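Glycerate dehydrogenase/glyoxylate reductase (Thermus thermophilus, PDB 2CUK) probably catalyses the NAD(P)H-dependent reduction of hydroxypyruvate and glyoxylate, as a member of the D-isomer specific 2-hydroxyacid dehydrogenase family. Local coordinates at residues D104-L109 against S198-L203; L147-M152 against Q157-R162. All coordinates share one frame; numbering follows the deposited sequence.

Contact 1. Residues D104-L109 against S198-L203; sequences DLTLAL and SLHTPL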
ATOM      1  N   ASP A 104       3.639   6.313   6.231  1.00 17.90           N
ATOM      2  CA  ASP A 104       2.868   5.132   5.871  1.00 18.44           C
ATOM      3  C   ASP A 104       2.289   5.266   4.462  1.00 14.91           C
ATOM      4  O   ASP A 104       2.329   4.352   3.648  1.00 14.57           O
ATOM      5  CB  ASP A 104       1.729   4.975   6.877  1.00 20.13           C
ATOM      6  CG  ASP A 104       2.259   4.327   8.148  1.00 26.17           C
ATOM      7  OD1 ASP A 104       3.398   3.860   8.124  1.00 25.55           O
ATOM      8  OD2 ASP A 104       1.535   4.301   9.142  1.00 29.48           O
ATOM      9  N   LEU A 105       1.701   6.450   4.203  1.00 15.26           N
ATOM     10  CA  LEU A 105       1.074   6.668   2.908  1.00 17.10           C
ATOM     11  C   LEU A 105       2.107   6.820   1.795  1.00 16.38           C
ATOM     12  O   LEU A 105       1.864   6.507   0.635  1.00 17.16           O
ATOM     13  CB  LEU A 105       0.208   7.921   2.990  1.00 16.38           C
ATOM     14  CG  LEU A 105      -0.544   8.183   1.682  1.00 20.69           C
ATOM     15  CD1 LEU A 105      -2.003   7.717   1.737  1.00 20.71           C
ATOM     16  CD2 LEU A 105      -0.581   9.666   1.308  1.00 18.34           C
ATOM     17  N   THR A 106       3.279   7.372   2.167  1.00 15.82           N
ATOM     18  CA  THR A 106       4.362   7.406   1.194  1.00 16.42           C
ATOM     19  C   THR A 106       4.649   5.994   0.696  1.00 15.38           C
ATOM     20  O   THR A 106       4.726   5.734  -0.498  1.00 16.37           O
ATOM     21  CB  THR A 106       5.614   8.005   1.845  1.00 15.25           C
ATOM     22  OG1 THR A 106       5.326   9.338   2.280  1.00 18.03           O
ATOM     23  CG2 THR A 106       6.759   8.054   0.825  1.00 18.13           C
ATOM     24  N   LEU A 107       4.786   5.075   1.643  1.00 14.03           N
ATOM     25  CA  LEU A 107       5.023   3.680   1.303  1.00 14.03           C
ATOM     26  C   LEU A 107       3.839   3.088   0.545  1.00 13.86           C
ATOM     27  O   LEU A 107       4.024   2.318  -0.389  1.00 12.33           O
ATOM     28  CB  LEU A 107       5.292   2.856   2.567  1.00 15.77           C
ATOM     29  CG  LEU A 107       6.770   2.634   2.902  1.00 15.88           C
ATOM     30  CD1 LEU A 107       7.392   1.763   1.826  1.00 19.17           C
ATOM     31  CD2 LEU A 107       7.503   3.968   3.002  1.00 15.28           C
ATOM     32  N   ALA A 108       2.625   3.455   0.942  1.00 14.13           N
ATOM     33  CA  ALA A 108       1.429   2.942   0.281  1.00 12.98           C
ATOM     34  C   ALA A 108       1.438   3.335  -1.201  1.00 13.63           C
ATOM     35  O   ALA A 108       1.047   2.547  -2.061  1.00 12.88           O
ATOM     36  CB  ALA A 108       0.181   3.486   0.964  1.00 12.97           C
ATOM     37  N   LEU A 109       1.886   4.556  -1.489  1.00 13.86           N
ATOM     38  CA  LEU A 109       1.952   5.054  -2.861  1.00 14.47           C
ATOM     39  C   LEU A 109       3.055   4.356  -3.652  1.00 14.50           C
ATOM     40  O   LEU A 109       2.888   4.052  -4.835  1.00 14.14           O
ATOM     41  CB  LEU A 109       2.180   6.574  -2.869  1.00 14.10           C
ATOM     42  CG  LEU A 109       0.981   7.452  -2.482  1.00 17.15           C
ATOM     43  CD1 LEU A 109       1.405   8.920  -2.404  1.00 13.65           C
ATOM     44  CD2 LEU A 109      -0.134   7.270  -3.508  1.00 15.96           C
ATOM     45  N   SER A 198      11.877   9.904  -3.657  1.00 15.78           N
ATOM     46  CA  SER A 198      10.784  10.384  -2.818  1.00 14.32           C
ATOM     47  C   SER A 198      11.154  11.746  -2.241  1.00 16.43           C
ATOM     48  O   SER A 198      12.253  11.930  -1.703  1.00 14.87           O
ATOM     49  CB  SER A 198      10.498   9.386  -1.689  1.00 15.19           C
ATOM     50  OG  SER A 198       9.297   9.720  -1.010  1.00 14.67           O
ATOM     51  N   LEU A 199      10.238  12.703  -2.361  1.00 13.40           N
ATOM     52  CA  LEU A 199      10.479  14.057  -1.878  1.00 17.22           C
ATOM     53  C   LEU A 199       9.975  14.279  -0.456  1.00 18.15           C
ATOM     54  O   LEU A 199       8.840  13.927  -0.119  1.00 18.00           O
ATOM     55  CB  LEU A 199       9.834  15.066  -2.831  1.00 14.64           C
ATOM     56  CG  LEU A 199      10.211  14.846  -4.297  1.00 16.15           C
ATOM     57  CD1 LEU A 199       9.525  15.891  -5.164  1.00 15.48           C
ATOM     58  CD2 LEU A 199      11.734  14.911  -4.461  1.00 13.96           C
ATOM     59  N   HIS A 200      10.836  14.859   0.375  1.00 19.19           N
ATOM     60  CA  HIS A 200      10.506  15.124   1.773  1.00 22.48           C
ATOM     61  C   HIS A 200      11.245  16.363   2.251  1.00 24.24           C
ATOM     62  O   HIS A 200      11.814  16.372   3.341  1.00 27.26           O
ATOM     63  CB  HIS A 200      10.912  13.932   2.644  1.00 20.83           C
ATOM     64  CG  HIS A 200      10.267  12.645   2.239  1.00 21.18           C
ATOM     65  ND1 HIS A 200       8.928  12.391   2.436  1.00 18.98           N
ATOM     66  CD2 HIS A 200      10.769  11.559   1.604  1.00 20.51           C
ATOM     67  CE1 HIS A 200       8.632  11.203   1.940  1.00 20.65           C
ATOM     68  NE2 HIS A 200       9.731  10.677   1.430  1.00 19.53           N
ATOM     69  N   THR A 201      11.247  17.402   1.426  1.00 26.07           N
ATOM     70  CA  THR A 201      11.923  18.642   1.771  1.00 26.72           C
ATOM     71  C   THR A 201      10.926  19.793   1.737  1.00 26.29           C
ATOM     72  O   THR A 201      10.017  19.819   0.905  1.00 25.08           O
ATOM     73  CB  THR A 201      13.084  18.936   0.789  1.00 27.82           C
ATOM     74  OG1 THR A 201      13.834  20.066   1.250  1.00 30.71           O
ATOM     75  CG2 THR A 201      12.546  19.233  -0.607  1.00 26.52           C
ATOM     76  N   PRO A 202      11.070  20.756   2.657  1.00 27.28           N
ATOM     77  CA  PRO A 202      10.153  21.899   2.692  1.00 27.56           C
ATOM     78  C   PRO A 202      10.211  22.734   1.415  1.00 26.41           C
ATOM     79  O   PRO A 202      11.216  22.744   0.710  1.00 26.90           O
ATOM     80  CB  PRO A 202      10.616  22.677   3.924  1.00 29.03           C
ATOM     81  CG  PRO A 202      12.069  22.336   4.022  1.00 28.89           C
ATOM     82  CD  PRO A 202      12.082  20.860   3.722  1.00 27.46           C
ATOM     83  N   LEU A 203       9.117  23.419   1.115  1.00 26.51           N
ATOM     84  CA  LEU A 203       9.052  24.260  -0.068  1.00 27.49           C
ATOM     85  C   LEU A 203       9.630  25.635   0.242  1.00 28.29           C
ATOM     86  O   LEU A 203       9.226  26.287   1.204  1.00 28.13           O
ATOM     87  CB  LEU A 203       7.604  24.407  -0.534  1.00 27.01           C
ATOM     88  CG  LEU A 203       7.358  25.382  -1.686  1.00 27.08           C
ATOM     89  CD1 LEU A 203       8.137  24.940  -2.919  1.00 27.56           C
ATOM     90  CD2 LEU A 203       5.870  25.437  -1.985  1.00 28.27           C
TER

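Contact 2. Residues L147-M152 against Q157-R162; sequences LGLVGM and QAVAKR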
ATOM      1  N   LEU A 147      16.218   3.418  -3.050  1.00 15.18           N
ATOM      2  CA  LEU A 147      15.292   4.500  -2.760  1.00 15.06           C
ATOM      3  C   LEU A 147      16.135   5.727  -2.439  1.00 14.94           C
ATOM      4  O   LEU A 147      16.998   5.686  -1.559  1.00 16.45           O
ATOM      5  CB  LEU A 147      14.414   4.161  -1.554  1.00 14.03           C
ATOM      6  CG  LEU A 147      13.568   5.317  -1.012  1.00 15.78           C
ATOM      7  CD1 LEU A 147      12.524   5.725  -2.045  1.00 17.03           C
ATOM      8  CD2 LEU A 147      12.888   4.879   0.293  1.00 14.61           C
ATOM      9  N   GLY A 148      15.895   6.805  -3.173  1.00 13.69           N
ATOM     10  CA  GLY A 148      16.622   8.034  -2.948  1.00 15.92           C
ATOM     11  C   GLY A 148      15.679   9.058  -2.357  1.00 15.92           C
ATOM     12  O   GLY A 148      14.683   9.423  -2.975  1.00 14.49           O
ATOM     13  N   LEU A 149      15.989   9.513  -1.153  1.00 16.57           N
ATOM     14  CA  LEU A 149      15.166  10.496  -0.470  1.00 18.41           C
ATOM     15  C   LEU A 149      15.770  11.889  -0.608  1.00 18.75           C
ATOM     16  O   LEU A 149      16.965  12.069  -0.390  1.00 18.72           O
ATOM     17  CB  LEU A 149      15.058  10.129   1.014  1.00 21.54           C
ATOM     18  CG  LEU A 149      14.523   8.722   1.291  1.00 25.08           C
ATOM     19  CD1 LEU A 149      14.894   8.291   2.697  1.00 27.84           C
ATOM     20  CD2 LEU A 149      13.017   8.705   1.089  1.00 26.63           C
ATOM     21  N   VAL A 150      14.943  12.862  -0.984  1.00 18.48           N
ATOM     22  CA  VAL A 150      15.389  14.244  -1.117  1.00 21.84           C
ATOM     23  C   VAL A 150      14.821  14.949   0.106  1.00 23.57           C
ATOM     24  O   VAL A 150      13.649  15.332   0.130  1.00 23.45           O
ATOM     25  CB  VAL A 150      14.838  14.910  -2.393  1.00 20.09           C
ATOM     26  CG1 VAL A 150      15.298  16.358  -2.463  1.00 23.76           C
ATOM     27  CG2 VAL A 150      15.310  14.154  -3.616  1.00 21.18           C
ATOM     28  N   GLY A 151      15.667  15.104   1.121  1.00 24.97           N
ATOM     29  CA  GLY A 151      15.252  15.713   2.370  1.00 25.69           C
ATOM     30  C   GLY A 151      15.191  14.566   3.361  1.00 26.71           C
ATOM     31  O   GLY A 151      14.526  13.564   3.096  1.00 26.94           O
ATOM     32  N   MET A 152      15.890  14.684   4.487  1.00 25.58           N
ATOM     33  CA  MET A 152      15.902  13.611   5.476  1.00 25.72           C
ATOM     34  C   MET A 152      15.474  13.997   6.878  1.00 24.34           C
ATOM     35  O   MET A 152      16.172  13.696   7.845  1.00 24.81           O
ATOM     36  CB  MET A 152      17.285  12.961   5.551  1.00 26.04           C
ATOM     37  CG  MET A 152      17.452  11.780   4.622  1.00 31.08           C
ATOM     38  SD  MET A 152      16.245  10.470   4.924  1.00 29.80           S
ATOM     39  CE  MET A 152      17.293   9.140   5.439  1.00 30.15           C
ATOM     40  N   GLN A 157      13.223   9.929   7.355  1.00 16.93           N
ATOM     41  CA  GLN A 157      13.862   8.867   8.116  1.00 17.43           C
ATOM     42  C   GLN A 157      12.886   7.729   8.395  1.00 17.16           C
ATOM     43  O   GLN A 157      13.275   6.564   8.408  1.00 15.69           O
ATOM     44  CB  GLN A 157      14.419   9.427   9.427  1.00 20.27           C
ATOM     45  CG  GLN A 157      15.597  10.376   9.223  1.00 22.94           C
ATOM     46  CD  GLN A 157      16.099  10.979  10.519  1.00 26.97           C
ATOM     47  OE1 GLN A 157      16.440  10.261  11.463  1.00 26.50           O
ATOM     48  NE2 GLN A 157      16.149  12.304  10.569  1.00 26.15           N
ATOM     49  N   ALA A 158      11.621   8.072   8.626  1.00 16.15           N
ATOM     50  CA  ALA A 158      10.602   7.058   8.882  1.00 17.04           C
ATOM     51  C   ALA A 158      10.377   6.264   7.599  1.00 17.36           C
ATOM     52  O   ALA A 158      10.161   5.058   7.638  1.00 18.52           O
ATOM     53  CB  ALA A 158       9.303   7.715   9.325  1.00 15.02           C
ATOM     54  N   VAL A 159      10.434   6.945   6.457  1.00 16.37           N
ATOM     55  CA  VAL A 159      10.237   6.263   5.181  1.00 15.39           C
ATOM     56  C   VAL A 159      11.391   5.292   4.929  1.00 15.37           C
ATOM     57  O   VAL A 159      11.177   4.144   4.528  1.00 13.97           O
ATOM     58  CB  VAL A 159      10.124   7.278   4.013  1.00 13.45           C
ATOM     59  CG1 VAL A 159      10.143   6.543   2.680  1.00 11.63           C
ATOM     60  CG2 VAL A 159       8.816   8.083   4.148  1.00 11.55           C
ATOM     61  N   ALA A 160      12.611   5.751   5.185  1.00 16.10           N
ATOM     62  CA  ALA A 160      13.797   4.925   4.994  1.00 16.08           C
ATOM     63  C   ALA A 160      13.733   3.647   5.821  1.00 17.20           C
ATOM     64  O   ALA A 160      14.115   2.577   5.349  1.00 17.03           O
ATOM     65  CB  ALA A 160      15.050   5.720   5.360  1.00 19.61           C
ATOM     66  N   LYS A 161      13.260   3.756   7.059  1.00 17.17           N
ATOM     67  CA  LYS A 161      13.164   2.585   7.923  1.00 18.81           C
ATOM     68  C   LYS A 161      12.232   1.545   7.317  1.00 17.71           C
ATOM     69  O   LYS A 161      12.534   0.351   7.305  1.00 16.50           O
ATOM     70  CB  LYS A 161      12.660   2.980   9.315  1.00 21.46           C
ATOM     71  CG  LYS A 161      13.715   3.632  10.216  1.00 28.60           C
ATOM     72  CD  LYS A 161      14.528   2.595  10.999  1.00 31.38           C
ATOM     73  CE  LYS A 161      15.427   1.755  10.098  1.00 34.94           C
ATOM     74  NZ  LYS A 161      16.080   0.620  10.830  1.00 34.34           N
ATOM     75  N   ARG A 162      11.090   2.003   6.819  1.00 15.96           N
ATOM     76  CA  ARG A 162      10.131   1.096   6.210  1.00 16.84           C
ATOM     77  C   ARG A 162      10.732   0.464   4.961  1.00 15.53           C
ATOM     78  O   ARG A 162      10.637  -0.744   4.754  1.00 16.32           O
ATOM     79  CB  ARG A 162       8.853   1.855   5.851  1.00 16.88           C
ATOM     80  CG  ARG A 162       8.003   2.218   7.059  1.00 19.16           C
ATOM     81  CD  ARG A 162       7.141   3.440   6.766  1.00 19.01           C
ATOM     82  NE  ARG A 162       6.190   3.707   7.837  1.00 20.04           N
ATOM     83  CZ  ARG A 162       6.508   4.179   9.037  1.00 21.84           C
ATOM     84  NH1 ARG A 162       7.773   4.451   9.346  1.00 20.37           N
ATOM     85  NH2 ARG A 162       5.553   4.361   9.939  1.00 21.81           N
TER

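Contact 1. Residues D104-L109 against S198-L203
Thr-106 is the one residue of 104-109 that touches 198-203, and it meets Ser-198 and His-200 together. The helix passes at a distance, with 8.1 Å between the CA atoms of Thr-106 and Ser-198, and only 83 Å² is buried. Two i to i+4 backbone bonds, Ala-108 N to Asp-104 O and Leu-109 N to Leu-105 O, keep this part of the helix regular. At the start of the segment, Asp-104 turns to the dimer interface, where OD2 accepts a hydrogen bond from Gln-143 NE2 of the second subunit.

Thr-106 divides its two branches between two tasks. With CG2 anti to the backbone N, the methyl leans into the contact, 3.5 Å from Ser-198 OG and 3.8 Å from His-200 CE1. The hydroxyl lies at the edge of the imidazole, in its plane, with OG1 3.8 Å from CE1 of His-200, and is hydrogen-bonded instead to Thr-102 O, one helical turn back, and to Thr-228 OG1. A threonine suits the place because it offers an apolar branch to the ring while its polar branch is satisfied by the helix carbonyl of Thr-102 and by Thr-228. Across from it, His-200 NE2 gives a weak, strongly bent bond to Ser-198 OG, at 2.7 Å and 116°, which ties the ring back to the strand. The small serine leaves room for both ring and methyl.

Next along the helix, Leu-107 packs on Val-159 and on Phe-166 of the second subunit, and Leu-109 on Thr-228. Helix 99-114 packs beside helix 154-165 against the parallel six-stranded sheet, where strand 196-199 gives way to a loop; a parallel sheet with helices packed on it is the Rossmann-type layout of this family's NAD-binding domain.

Contact 2. Residues L147-M152 against Q157-R162
Strand 147-150 and helix 157-162 run almost exactly antiparallel, at 174° with axes 9.7 Å apart, and the alternate strand residues Leu-147 and Leu-149 point to the helix at Val-159 and Ala-160. The side chains of Leu-147 and Val-159 cross at about a right angle, with CD2 of the first 4.0 Å from CG1 of the second. Leu-149 spreads its two methyls: CD2 meets the same Val-159 CG1 at 3.9 Å, and CD1 lies 3.7 Å from Ala-160 CB. Alanine's small size lets a second group share that spot, for Met-152, bent at chi2 and chi3, folds its CE to within 4.1 Å of Ala-160 CB.

At the turn, Gln-157 holds CG anti to its own carbonyl carbon (chi1 -68°) and is extended beyond it, which carries NE2 to Met-152 O. This hydrogen bond is 3.1 Å long and fairly straight at 153°, with the donor tilted from the carbonyl plane. Cutting this side chain back to an alanine removes the amide, and the Met-152 carbonyl would probably lose this donor, leaving the turn less firmly tied to the helix. At the backbone angles of Gly-151 a beta carbon would jam against Val-150 O, which calls for glycine. Apolar packing thus joins strand to helix, while one side-chain amide hydrogen bond braces a turn consistent with the GxGxxG dinucleotide-binding fingerprint.

Contact 2 is nested within the chain span that contact 1 closes, and their centres lie about 8 Å apart. Strands 146-150 and 196-199 are neighbours in one parallel sheet, and the probable hydrogen bond from His-200 N to Val-150 O, 2.9 Å, continues their pairing past the end of strand 196-199. His-200 CD2 then packs 3.7 Å from Leu-149 CD2. On the helical side, Asp-104 OD1 and Arg-162 NE form a 2.8 Å salt bridge between helices 99-114 and 154-165, both of which touch the second subunit. As in related dehydrogenases, the glycine turn and the loop after strand 196-199 probably border the NAD site.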